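Local structure of alpha-glucosidase ([Eubacterium] rectale, 6PNR) at residues V319-V324 / V417-C422; G386-F391 / L453-D458. The protein probably hydrolyses alpha-glycosides of sulfoquinovose, the sulfonated sugar of sulfolipids, as a family 31 glycoside hydrolase, and is held here with an aza-sugar inhibitor. All blocks are in the same frame, centred on the assembly; numbering follows the deposited sequence.

Interaction 1: V319-V324 / V417-C422; sequences VNPYLV and VLWAKC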
loop_
_atom_site.group_PDB
_atom_site.type_symbol
_atom_site.label_atom_id
_atom_site.label_comp_id
_atom_site.label_asym_id
_atom_site.label_seq_id
_atom_site.Cartn_x
_atom_site.Cartn_y
_atom_site.Cartn_z
ATOM N N VAL A 319 -21.734 -21.740 -16.692
ATOM C CA VAL A 319 -21.421 -20.868 -17.823
ATOM C C VAL A 319 -20.838 -19.572 -17.273
ATOM O O VAL A 319 -21.075 -19.193 -16.122
ATOM C CB VAL A 319 -22.653 -20.518 -18.711
ATOM C CG1 VAL A 319 -23.220 -21.760 -19.386
ATOM C CG2 VAL A 319 -23.704 -19.863 -17.875
ATOM N N ASN A 320 -20.094 -18.875 -18.116
ATOM C CA ASN A 320 -19.647 -17.529 -17.786
ATOM C C ASN A 320 -19.575 -16.746 -19.090
ATOM O O ASN A 320 -19.742 -17.317 -20.175
ATOM C CB ASN A 320 -18.323 -17.550 -16.977
ATOM C CG ASN A 320 -17.046 -17.813 -17.807
ATOM O OD1 ASN A 320 -16.890 -17.319 -18.928
ATOM N ND2 ASN A 320 -16.084 -18.538 -17.198
ATOM N N PRO A 321 -19.417 -15.415 -19.027
ATOM C CA PRO A 321 -19.663 -14.628 -20.245
ATOM C C PRO A 321 -18.449 -14.480 -21.152
ATOM O O PRO A 321 -18.401 -13.559 -21.975
ATOM C CB PRO A 321 -20.111 -13.277 -19.689
ATOM C CG PRO A 321 -19.327 -13.133 -18.445
ATOM C CD PRO A 321 -19.137 -14.536 -17.878
ATOM N N TYR A 322 -17.474 -15.381 -21.029
ATOM C CA TYR A 322 -16.265 -15.362 -21.844
ATOM C C TYR A 322 -16.125 -16.691 -22.580
ATOM O O TYR A 322 -16.763 -17.683 -22.224
ATOM C CB TYR A 322 -15.021 -15.101 -20.978
ATOM C CG TYR A 322 -15.245 -14.032 -19.914
ATOM C CD1 TYR A 322 -15.617 -12.743 -20.265
ATOM C CD2 TYR A 322 -15.077 -14.318 -18.559
ATOM C CE1 TYR A 322 -15.819 -11.758 -19.301
ATOM C CE2 TYR A 322 -15.265 -13.340 -17.593
ATOM C CZ TYR A 322 -15.652 -12.071 -17.971
ATOM O OH TYR A 322 -15.858 -11.106 -17.019
ATOM N N LEU A 323 -15.269 -16.718 -23.605
ATOM C CA LEU A 323 -15.073 -17.927 -24.411
ATOM C C LEU A 323 -13.595 -18.085 -24.726
ATOM O O LEU A 323 -12.988 -17.174 -25.293
ATOM C CB LEU A 323 -15.887 -17.853 -25.707
ATOM C CG LEU A 323 -17.388 -17.860 -25.494
ATOM C CD1 LEU A 323 -18.112 -17.414 -26.777
ATOM C CD2 LEU A 323 -17.810 -19.269 -25.052
ATOM N N VAL A 324 -13.014 -19.231 -24.356
ATOM C CA VAL A 324 -11.594 -19.464 -24.610
ATOM C C VAL A 324 -11.358 -19.620 -26.115
ATOM O O VAL A 324 -12.182 -20.186 -26.844
ATOM C CB VAL A 324 -11.102 -20.694 -23.816
ATOM C CG1 VAL A 324 -11.822 -21.970 -24.263
ATOM C CG2 VAL A 324 -9.583 -20.857 -23.931
ATOM N N VAL A 417 -24.379 -6.883 -14.161
ATOM C CA VAL A 417 -25.835 -6.817 -14.297
ATOM C C VAL A 417 -26.267 -7.158 -15.720
ATOM O O VAL A 417 -27.309 -7.799 -15.921
ATOM C CB VAL A 417 -26.349 -5.434 -13.858
ATOM C CG1 VAL A 417 -27.878 -5.355 -13.999
ATOM C CG2 VAL A 417 -25.962 -5.195 -12.427
ATOM N N LEU A 418 -25.490 -6.738 -16.731
ATOM C CA LEU A 418 -25.775 -7.189 -18.096
ATOM C C LEU A 418 -25.747 -8.707 -18.181
ATOM O O LEU A 418 -26.621 -9.326 -18.806
ATOM C CB LEU A 418 -24.768 -6.591 -19.086
ATOM C CG LEU A 418 -24.929 -5.094 -19.343
ATOM C CD1 LEU A 418 -23.758 -4.541 -20.157
ATOM C CD2 LEU A 418 -26.252 -4.833 -20.045
ATOM N N TRP A 419 -24.749 -9.323 -17.549
ATOM C CA TRP A 419 -24.634 -10.775 -17.557
ATOM C C TRP A 419 -25.785 -11.419 -16.783
ATOM O O TRP A 419 -26.366 -12.418 -17.231
ATOM C CB TRP A 419 -23.250 -11.134 -16.996
ATOM C CG TRP A 419 -22.937 -12.575 -16.738
ATOM C CD1 TRP A 419 -22.285 -13.075 -15.644
ATOM C CD2 TRP A 419 -23.201 -13.698 -17.590
ATOM N NE1 TRP A 419 -22.150 -14.440 -15.748
ATOM C CE2 TRP A 419 -22.704 -14.847 -16.932
ATOM C CE3 TRP A 419 -23.801 -13.847 -18.841
ATOM C CZ2 TRP A 419 -22.810 -16.122 -17.477
ATOM C CZ3 TRP A 419 -23.904 -15.125 -19.380
ATOM C CH2 TRP A 419 -23.409 -16.242 -18.697
ATOM N N ALA A 420 -26.146 -10.846 -15.630
ATOM C CA ALA A 420 -27.315 -11.309 -14.890
ATOM C C ALA A 420 -28.559 -11.269 -15.762
ATOM O O ALA A 420 -29.341 -12.231 -15.805
ATOM C CB ALA A 420 -27.515 -10.448 -13.642
ATOM N N LYS A 421 -28.745 -10.153 -16.472
ATOM C CA LYS A 421 -29.895 -9.981 -17.360
ATOM C C LYS A 421 -29.910 -11.033 -18.465
ATOM O O LYS A 421 -30.973 -11.528 -18.853
ATOM C CB LYS A 421 -29.852 -8.580 -17.964
ATOM C CG LYS A 421 -31.144 -8.104 -18.585
ATOM C CD LYS A 421 -31.016 -6.640 -18.994
ATOM C CE LYS A 421 -32.383 -6.021 -19.246
ATOM N NZ LYS A 421 -32.264 -4.561 -19.535
ATOM N N CYS A 422 -28.741 -11.364 -19.004
ATOM C CA CYS A 422 -28.658 -12.416 -20.010
ATOM C C CYS A 422 -29.237 -13.724 -19.487
ATOM O O CYS A 422 -30.048 -14.371 -20.158
ATOM C CB CYS A 422 -27.206 -12.601 -20.435
ATOM S SG CYS A 422 -27.039 -13.651 -21.877
#
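Pro321 lies over one face of the Trp419 indole. Its CD sits 3.9 Å from the centroid of the five-membered ring of Trp419, 20° off the normal, a CH-pi contact. Pro321 CB reaches the six-membered side of the same face, 3.8 Å from Trp419 CE3. The two side chains meet at about a right angle. With chi1 at 173°, CG of Trp419 stands opposite its own backbone N, and this sends the indole from the helix toward the loop. Val319 meets the edge of the ring. Its CG2 lies near the indole plane, 3.7 Å from Trp419 CH2. Between them Asn320 offers backbone, with its CA 3.5 Å from Trp419 CZ2. The place is the C-terminal end of strand 314-319 in a TIM barrel, where the chain leaves the barrel and turns to strand 322-324. Helix 408-429 packs against this exit from outside. The turn is an Asx turn: Asn320 OD1 accepts from Tyr322 N at 2.9 Å, in the carbonyl plane, and Asn320 ND2 bonds Tyr318 OH. Pro321 is shared, since its CG also lies over a face of the Tyr322 ring, 3.8 Å above the plane and toward the rim. No hydrogen bond joins 319-324 to 417-422. Trp419 NE1 gives a weak one to Asp390 O, and Phe371 meets the indole with planes at about 75°.

Interaction 2: G386-F391 / L453-D458; sequences GWMADF and LLWAGD. With 9VH ([(3~{S},4~{R},5~{R})-4,5-bis(oxidanyl)piperidin-3-yl]methanesulfonic acid), chain C.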
loop_
_atom_site.group_PDB
_atom_site.type_symbol
_atom_site.label_atom_id
_atom_site.label_comp_id
_atom_site.label_asym_id
_atom_site.label_seq_id
_atom_site.Cartn_x
_atom_site.Cartn_y
_atom_site.Cartn_z
ATOM N N GLY A 386 -30.085 -26.000 -13.484
ATOM C CA GLY A 386 -29.477 -24.922 -12.727
ATOM C C GLY A 386 -28.021 -24.854 -13.101
ATOM O O GLY A 386 -27.484 -25.765 -13.732
ATOM N N TRP A 387 -27.386 -23.745 -12.726
ATOM C CA TRP A 387 -25.981 -23.617 -13.077
ATOM C C TRP A 387 -25.329 -22.478 -12.305
ATOM O O TRP A 387 -25.986 -21.531 -11.863
ATOM C CB TRP A 387 -25.785 -23.395 -14.585
ATOM C CG TRP A 387 -26.480 -22.179 -15.170
ATOM C CD1 TRP A 387 -25.960 -20.933 -15.332
ATOM C CD2 TRP A 387 -27.796 -22.137 -15.733
ATOM N NE1 TRP A 387 -26.881 -20.109 -15.948
ATOM C CE2 TRP A 387 -28.011 -20.829 -16.210
ATOM C CE3 TRP A 387 -28.802 -23.084 -15.894
ATOM C CZ2 TRP A 387 -29.207 -20.438 -16.804
ATOM C CZ3 TRP A 387 -29.995 -22.689 -16.483
ATOM C CH2 TRP A 387 -30.180 -21.379 -16.937
ATOM N N MET A 388 -24.017 -22.595 -12.152
ATOM C CA MET A 388 -23.203 -21.462 -11.739
ATOM C C MET A 388 -23.076 -20.503 -12.913
ATOM O O MET A 388 -22.673 -20.912 -14.008
ATOM C CB MET A 388 -21.828 -21.939 -11.281
ATOM C CG MET A 388 -20.903 -20.804 -10.830
ATOM S SD MET A 388 -19.316 -21.387 -10.165
ATOM C CE MET A 388 -19.794 -21.917 -8.527
ATOM N N ALA A 389 -23.456 -19.243 -12.705
ATOM C CA ALA A 389 -23.328 -18.202 -13.727
ATOM C C ALA A 389 -22.236 -17.254 -13.243
ATOM O O ALA A 389 -22.494 -16.293 -12.514
ATOM C CB ALA A 389 -24.660 -17.483 -13.965
ATOM N N ASP A 390 -21.015 -17.516 -13.692
ATOM C CA ASP A 390 -19.807 -17.086 -13.019
ATOM C C ASP A 390 -19.248 -15.811 -13.643
ATOM O O ASP A 390 -19.662 -15.369 -14.716
ATOM C CB ASP A 390 -18.788 -18.225 -13.095
ATOM C CG ASP A 390 -17.654 -18.080 -12.119
ATOM O OD1 ASP A 390 -17.680 -17.212 -11.209
ATOM O OD2 ASP A 390 -16.719 -18.871 -12.275
ATOM N N PHE A 391 -18.291 -15.220 -12.935
ATOM C CA PHE A 391 -17.505 -14.081 -13.392
ATOM C C PHE A 391 -18.363 -12.866 -13.721
ATOM O O PHE A 391 -19.483 -12.736 -13.226
ATOM C CB PHE A 391 -16.645 -14.476 -14.595
ATOM C CG PHE A 391 -15.452 -15.340 -14.236
ATOM C CD1 PHE A 391 -14.264 -14.765 -13.811
ATOM C CD2 PHE A 391 -15.523 -16.720 -14.322
ATOM C CE1 PHE A 391 -13.154 -15.556 -13.492
ATOM C CE2 PHE A 391 -14.419 -17.522 -13.998
ATOM C CZ PHE A 391 -13.242 -16.936 -13.572
ATOM N N LEU A 453 -30.094 -16.122 -7.434
ATOM C CA LEU A 453 -29.434 -16.593 -6.222
ATOM C C LEU A 453 -27.977 -16.136 -6.222
ATOM O O LEU A 453 -27.264 -16.355 -7.205
ATOM C CB LEU A 453 -29.513 -18.125 -6.118
ATOM C CG LEU A 453 -28.720 -18.815 -4.992
ATOM C CD1 LEU A 453 -29.273 -18.455 -3.610
ATOM C CD2 LEU A 453 -28.725 -20.322 -5.163
ATOM N N LEU A 454 -27.533 -15.490 -5.146
ATOM C CA LEU A 454 -26.126 -15.148 -4.975
ATOM C C LEU A 454 -25.373 -16.324 -4.366
ATOM O O LEU A 454 -25.961 -17.191 -3.718
ATOM C CB LEU A 454 -25.955 -13.936 -4.052
ATOM C CG LEU A 454 -25.975 -12.503 -4.571
ATOM C CD1 LEU A 454 -25.563 -11.576 -3.426
ATOM C CD2 LEU A 454 -25.039 -12.346 -5.742
ATOM N N TRP A 455 -24.052 -16.344 -4.575
ATOM C CA TRP A 455 -23.176 -17.063 -3.662
ATOM C C TRP A 455 -21.985 -16.162 -3.365
ATOM O O TRP A 455 -21.674 -15.235 -4.123
ATOM C CB TRP A 455 -22.773 -18.469 -4.184
ATOM C CG TRP A 455 -21.405 -18.653 -4.817
ATOM C CD1 TRP A 455 -20.268 -19.118 -4.206
ATOM C CD2 TRP A 455 -21.063 -18.455 -6.198
ATOM N NE1 TRP A 455 -19.241 -19.191 -5.114
ATOM C CE2 TRP A 455 -19.698 -18.787 -6.344
ATOM C CE3 TRP A 455 -21.782 -18.026 -7.328
ATOM C CZ2 TRP A 455 -19.027 -18.688 -7.569
ATOM C CZ3 TRP A 455 -21.124 -17.932 -8.540
ATOM C CH2 TRP A 455 -19.751 -18.258 -8.652
ATOM N N ALA A 456 -21.358 -16.402 -2.213
ATOM C CA ALA A 456 -20.310 -15.528 -1.691
ATOM C C ALA A 456 -18.999 -15.602 -2.484
ATOM O O ALA A 456 -17.996 -15.067 -1.996
ATOM C CB ALA A 456 -20.051 -15.848 -0.211
ATOM N N GLY A 457 -18.928 -16.215 -3.660
ATOM C CA GLY A 457 -17.684 -16.192 -4.408
ATOM C C GLY A 457 -16.667 -17.135 -3.788
ATOM O O GLY A 457 -17.014 -18.028 -3.005
ATOM N N ASP A 458 -15.398 -16.921 -4.139
ATOM C CA ASP A 458 -14.303 -17.773 -3.685
ATOM C C ASP A 458 -13.829 -17.342 -2.298
ATOM O O ASP A 458 -13.311 -16.232 -2.139
ATOM C CB ASP A 458 -13.109 -17.683 -4.638
ATOM C CG ASP A 458 -13.425 -18.100 -6.065
ATOM O OD1 ASP A 458 -14.532 -18.613 -6.338
ATOM O OD2 ASP A 458 -12.513 -17.927 -6.911
HETATM O O1 9VH C . -11.537 -22.654 -12.698
HETATM S S1 9VH C . -12.576 -21.994 -13.468
HETATM O O2 9VH C . -12.298 -20.583 -13.574
HETATM O O3 9VH C . -12.797 -22.661 -14.728
HETATM C C1 9VH C . -14.047 -22.193 -12.502
HETATM C C2 9VH C . -14.025 -21.467 -11.150
HETATM C C3 9VH C . -14.212 -19.981 -11.410
HETATM N N1 9VH C . -14.517 -19.129 -10.260
HETATM C C4 9VH C . -15.621 -19.653 -9.457
HETATM C C5 9VH C . -15.319 -21.078 -9.021
HETATM O O4 9VH C . -16.415 -21.544 -8.237
HETATM C C6 9VH C . -15.142 -21.974 -10.239
HETATM O O5 9VH C . -14.873 -23.315 -9.837
#
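Met388 lays its thioether end on the indole of Trp455, and this is the tight part of the contact. CE is over one face, 3.8 Å from the centroid of the six-membered ring of Trp455. SD stands obliquely at 4.2 Å from that centroid, a Met-aromatic contact. CG completes the row, 3.5 Å from Trp455 CH2. The Met388 chain runs extended through chi1 and chi2, then bends at chi3 (-78°), which brings the methyl over the ring. Gly457 N lies over the opposite face, 3.2 Å above the plane and toward the rim, so the indole is sandwiched between its own loop and Met388. Both segments belong to the TIM barrel of family 31. Strand 386-389 is one of its parallel strands, and the loop 453-458 follows helix 447-450. Together they line part of the inhibitor pocket. An alanine in place of Met388 would probably leave that face of Trp455 without its cover and the indole freer to tilt, and would take away Met388 CE, which lies 3.4 Å from inhibitor O4. The contact thins toward the pocket. Asp390 OD1 only grazes the ring edge, 3.5 Å from Trp455 CH2, with the carboxylate and ring planes 53° apart. OD1 also takes a weak bond from Phe391 N, while OD2 is hydrogen-bonded to Tyr318 OH. Beyond this, Phe391 and Asp458 do not meet across the segments, and the inhibitor stands between them. Phe391 CE2 approaches C3 of the inhibitor, and the Phe391 edge lies in plane with sulfonate oxygen O2. Partly exposed Asp458 brings OD1 to 3.5 Å from inhibitor C4.

Overall arrangement
The two interactions lie in the TIM-barrel domain, their centres 11 Å apart. Their segments alternate along the chain: 319-324, 386-391, 417-422, 453-458. Strands 314-319 and 386-389 are parallel neighbours in the barrel sheet, and backbone bonds of Val319 to Met388 and Asp390 tie the first segments of both contacts together. Helix 408-429, which carries the second segment of interaction 1, comes between strands 386-389 and 437-439. Interaction 1 sets this barrel helix against the C-terminal end of strand 314-319, while interaction 2 lines the pocket. Asp390, part of interaction 2, links the two: its backbone O faces Trp419 and its side chain faces the bound inhibitor.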